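PDB 3TC8: leucine aminopeptidase from Parabacteroides distasonis, which probably acts as a zinc-dependent exopeptidase of the M28 family, releasing amino-terminal residues from peptides. Local coordinates for residues Asp264-Asp269 and Thr274-Tyr279. Residues are numbered along the deposited sequence; the frame is centred on the assembly and turned at random. Where two conformers were deposited one is given.
Sequences DIINYD and TGFASY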
ATOM      1  N   ASP A 264      -5.432   2.516   7.468  1.00  8.25           N
ATOM      2  CA  ASP A 264      -4.067   2.639   6.961  1.00  7.87           C
ATOM      3  C   ASP A 264      -3.092   2.195   8.003  1.00  8.23           C
ATOM      4  O   ASP A 264      -3.106   2.757   9.114  1.00  8.75           O
ATOM      5  CB  ASP A 264      -3.806   4.099   6.560  1.00  8.41           C
ATOM      6  CG  ASP A 264      -2.594   4.312   5.704  1.00  8.84           C
ATOM      7  OD1 ASP A 264      -1.837   3.388   5.368  1.00  9.18           O
ATOM      8  OD2 ASP A 264      -2.394   5.541   5.330  1.00  9.88           O
ATOM      9  N   ILE A 265      -2.278   1.188   7.679  1.00  7.81           N
ATOM     10  CA  ILE A 265      -1.157   0.748   8.491  1.00  7.61           C
ATOM     11  C   ILE A 265       0.062   1.383   7.842  1.00  7.27           C
ATOM     12  O   ILE A 265       0.447   1.011   6.726  1.00  7.91           O
ATOM     13  CB  ILE A 265      -1.038  -0.796   8.517  1.00  8.52           C
ATOM     14  CG1 ILE A 265      -2.340  -1.452   9.007  1.00  8.63           C
ATOM     15  CG2 ILE A 265       0.165  -1.216   9.354  1.00  9.38           C
ATOM     16  CD1 ILE A 265      -2.344  -2.936   9.020  1.00  9.33           C
ATOM     17  N   ILE A 266       0.666   2.339   8.537  1.00  8.12           N
ATOM     18  CA  ILE A 266       1.694   3.221   7.978  1.00  8.68           C
ATOM     19  C   ILE A 266       2.616   3.707   9.052  1.00  8.30           C
ATOM     20  O   ILE A 266       2.176   4.097  10.131  1.00  8.94           O
ATOM     21  CB  ILE A 266       1.043   4.401   7.184  1.00  8.71           C
ATOM     22  CG1 ILE A 266       2.117   5.341   6.634  1.00 10.10           C
ATOM     23  CG2 ILE A 266       0.011   5.161   8.000  1.00  9.94           C
ATOM     24  CD1 ILE A 266       1.601   6.319   5.584  1.00 11.50           C
ATOM     25  N   ASN A 267       3.902   3.689   8.766  1.00  8.68           N
ATOM     26  CA  ASN A 267       4.899   4.232   9.691  0.50  9.18           C
ATOM     27  C   ASN A 267       4.667   5.741   9.871  1.00  9.67           C
ATOM     28  O   ASN A 267       4.734   6.506   8.904  1.00 10.90           O
ATOM     29  CB  ASN A 267       6.270   3.897   9.092  0.50 10.13           C
ATOM     30  CG  ASN A 267       7.437   4.175  10.031  0.50  9.46           C
ATOM     31  OD1 ASN A 267       7.261   4.585  11.199  0.50 10.21           O
ATOM     32  ND2 ASN A 267       8.649   3.951   9.516  0.50 11.26           N
ATOM     33  N   TYR A 268       4.403   6.158  11.106  1.00  9.64           N
ATOM     34  CA  TYR A 268       4.192   7.528  11.473  1.00 10.37           C
ATOM     35  C   TYR A 268       5.097   7.867  12.631  1.00 11.22           C
ATOM     36  O   TYR A 268       5.208   7.108  13.588  1.00 12.88           O
ATOM     37  CB  TYR A 268       2.734   7.734  11.910  1.00 11.15           C
ATOM     38  CG  TYR A 268       2.406   9.094  12.462  1.00 12.04           C
ATOM     39  CD1 TYR A 268       2.253  10.192  11.628  1.00 13.73           C
ATOM     40  CD2 TYR A 268       2.172   9.265  13.819  1.00 13.00           C
ATOM     41  CE1 TYR A 268       1.921  11.454  12.143  1.00 15.95           C
ATOM     42  CE2 TYR A 268       1.842  10.505  14.344  1.00 16.06           C
ATOM     43  CZ  TYR A 268       1.704  11.595  13.510  1.00 16.13           C
ATOM     44  OH  TYR A 268       1.365  12.840  13.998  1.00 21.35           O
ATOM     45  N   ASP A 269       5.694   9.053  12.582  1.00 13.13           N
ATOM     46  CA  ASP A 269       6.535   9.568  13.659  1.00 15.57           C
ATOM     47  C   ASP A 269       5.957  10.852  14.192  1.00 16.78           C
ATOM     48  O   ASP A 269       6.062  11.844  13.492  1.00 18.52           O
ATOM     49  CB  ASP A 269       7.909   9.845  13.121  1.00 17.53           C
ATOM     50  CG  ASP A 269       8.884  10.333  14.207  1.00 20.54           C
ATOM     51  OD1 ASP A 269       8.440  10.687  15.343  1.00 24.14           O
ATOM     52  OD2 ASP A 269      10.063  10.339  13.880  1.00 24.73           O
ATOM     53  N   THR A 274       7.717  15.962   9.077  1.00 18.68           N
ATOM     54  CA  THR A 274       6.715  15.604   8.101  1.00 17.17           C
ATOM     55  C   THR A 274       5.670  14.612   8.639  1.00 15.42           C
ATOM     56  O   THR A 274       4.663  14.383   7.973  1.00 16.90           O
ATOM     57  CB  THR A 274       7.396  14.928   6.929  1.00 16.05           C
ATOM     58  OG1 THR A 274       7.933  13.695   7.402  1.00 16.55           O
ATOM     59  CG2 THR A 274       8.501  15.780   6.294  1.00 17.89           C
ATOM     60  N   GLY A 275       5.920  14.001   9.791  1.00 14.41           N
ATOM     61  CA  GLY A 275       5.171  12.858  10.309  1.00 13.76           C
ATOM     62  C   GLY A 275       5.625  11.526   9.772  1.00 12.52           C
ATOM     63  O   GLY A 275       5.119  10.492  10.232  1.00 12.55           O
ATOM     64  N   PHE A 276       6.550  11.505   8.818  1.00 12.68           N
ATOM     65  CA  PHE A 276       6.977  10.273   8.184  1.00 12.62           C
ATOM     66  C   PHE A 276       8.421   9.970   8.544  1.00 13.24           C
ATOM     67  O   PHE A 276       9.141  10.763   9.179  1.00 14.94           O
ATOM     68  CB  PHE A 276       6.768  10.375   6.675  1.00 12.41           C
ATOM     69  CG  PHE A 276       5.332  10.581   6.289  1.00 12.41           C
ATOM     70  CD1 PHE A 276       4.347   9.689   6.714  1.00 15.77           C
ATOM     71  CD2 PHE A 276       4.969  11.692   5.571  1.00 13.38           C
ATOM     72  CE1 PHE A 276       3.021   9.897   6.355  1.00 18.29           C
ATOM     73  CE2 PHE A 276       3.658  11.910   5.174  1.00 17.05           C
ATOM     74  CZ  PHE A 276       2.680  11.003   5.560  1.00 21.76           C
ATOM     75  N   ALA A 277       8.864   8.797   8.104  1.00 13.92           N
ATOM     76  CA  ALA A 277      10.227   8.362   8.269  1.00 13.54           C
ATOM     77  C   ALA A 277      11.168   9.416   7.703  1.00 13.58           C
ATOM     78  O   ALA A 277      10.846  10.161   6.765  1.00 13.65           O
ATOM     79  CB  ALA A 277      10.446   7.065   7.536  1.00 15.33           C
ATOM     80  N   SER A 278      12.351   9.475   8.262  1.00 14.45           N
ATOM     81  CA  SER A 278      13.367  10.460   7.894  1.00 14.87           C
ATOM     82  C   SER A 278      13.677  10.501   6.405  1.00 14.02           C
ATOM     83  O   SER A 278      13.992  11.557   5.850  1.00 16.16           O
ATOM     84  CB  SER A 278      14.649  10.221   8.692  1.00 16.32           C
ATOM     85  OG  SER A 278      15.221   8.975   8.372  1.00 19.78           O
ATOM     86  N   TYR A 279      13.604   9.332   5.763  1.00 11.99           N
ATOM     87  CA  TYR A 279      13.948   9.164   4.376  1.00 11.70           C
ATOM     88  C   TYR A 279      12.782   9.343   3.420  1.00 10.36           C
ATOM     89  O   TYR A 279      12.966   9.195   2.201  1.00 10.98           O
ATOM     90  CB  TYR A 279      14.626   7.787   4.193  1.00 11.75           C
ATOM     91  CG  TYR A 279      13.801   6.650   4.755  1.00 12.41           C
ATOM     92  CD1 TYR A 279      12.728   6.125   4.050  1.00 11.80           C
ATOM     93  CD2 TYR A 279      14.125   6.091   5.977  1.00 13.41           C
ATOM     94  CE1 TYR A 279      11.966   5.078   4.569  1.00 12.15           C
ATOM     95  CE2 TYR A 279      13.352   5.081   6.518  1.00 12.43           C
ATOM     96  CZ  TYR A 279      12.284   4.576   5.818  1.00 12.16           C
ATOM     97  OH  TYR A 279      11.588   3.533   6.396  1.00 13.48           O
TER
HETATM   98  O   HOH W   1       6.808   6.897   7.180  1.00 12.72           O
HETATM   99  O   HOH W   2      11.172  10.278  11.223  1.00 29.74           O
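In this M28 peptidase fold the chain leaves the edge strand 262-266 of the mixed sheet and turns, so that Gly275 and Phe276 pass beside Tyr268 and Asp269 at roughly a right angle before it runs on toward the zinc ligand His281. An ST turn precedes the crossing, Thr274 OG1 accepting from Phe276 N at 3.0 Å. One straight backbone bond closes the loop: Asp269 N donates to Gly275 O (2.8 Å, 172° at the hydrogen). The same oxygen lies 3.2 Å from Tyr268 CD1, obliquely to the ring, and takes a CA-H...O contact from Tyr268 CA. With CG anti to the backbone N (chi1 174°), the Tyr268 ring lies alongside Gly275, where positive phi and the nearness of CE1 both suit a residue without a side chain. Replacing Tyr268 by an alanine would probably open a gap beside the Gly275 peptide and leave its carbonyl less shielded. Although CB of Phe276 points away from 264-269, its ring reaches Ile266, CE1 lying 3.9 Å from CD1, while Asn267 O lies in the ring plane at its edge. This ring sits about 7 Å from the zinc ion and also meets Trp280. Two waters bridge the segments: one donates to both Asp269 OD2 and Phe276 O, Asp269 OD1 accepting from Glu271 N, and the other donates to Asn267 O at 2.7 Å while accepting from Ala277 N at 2.9 Å.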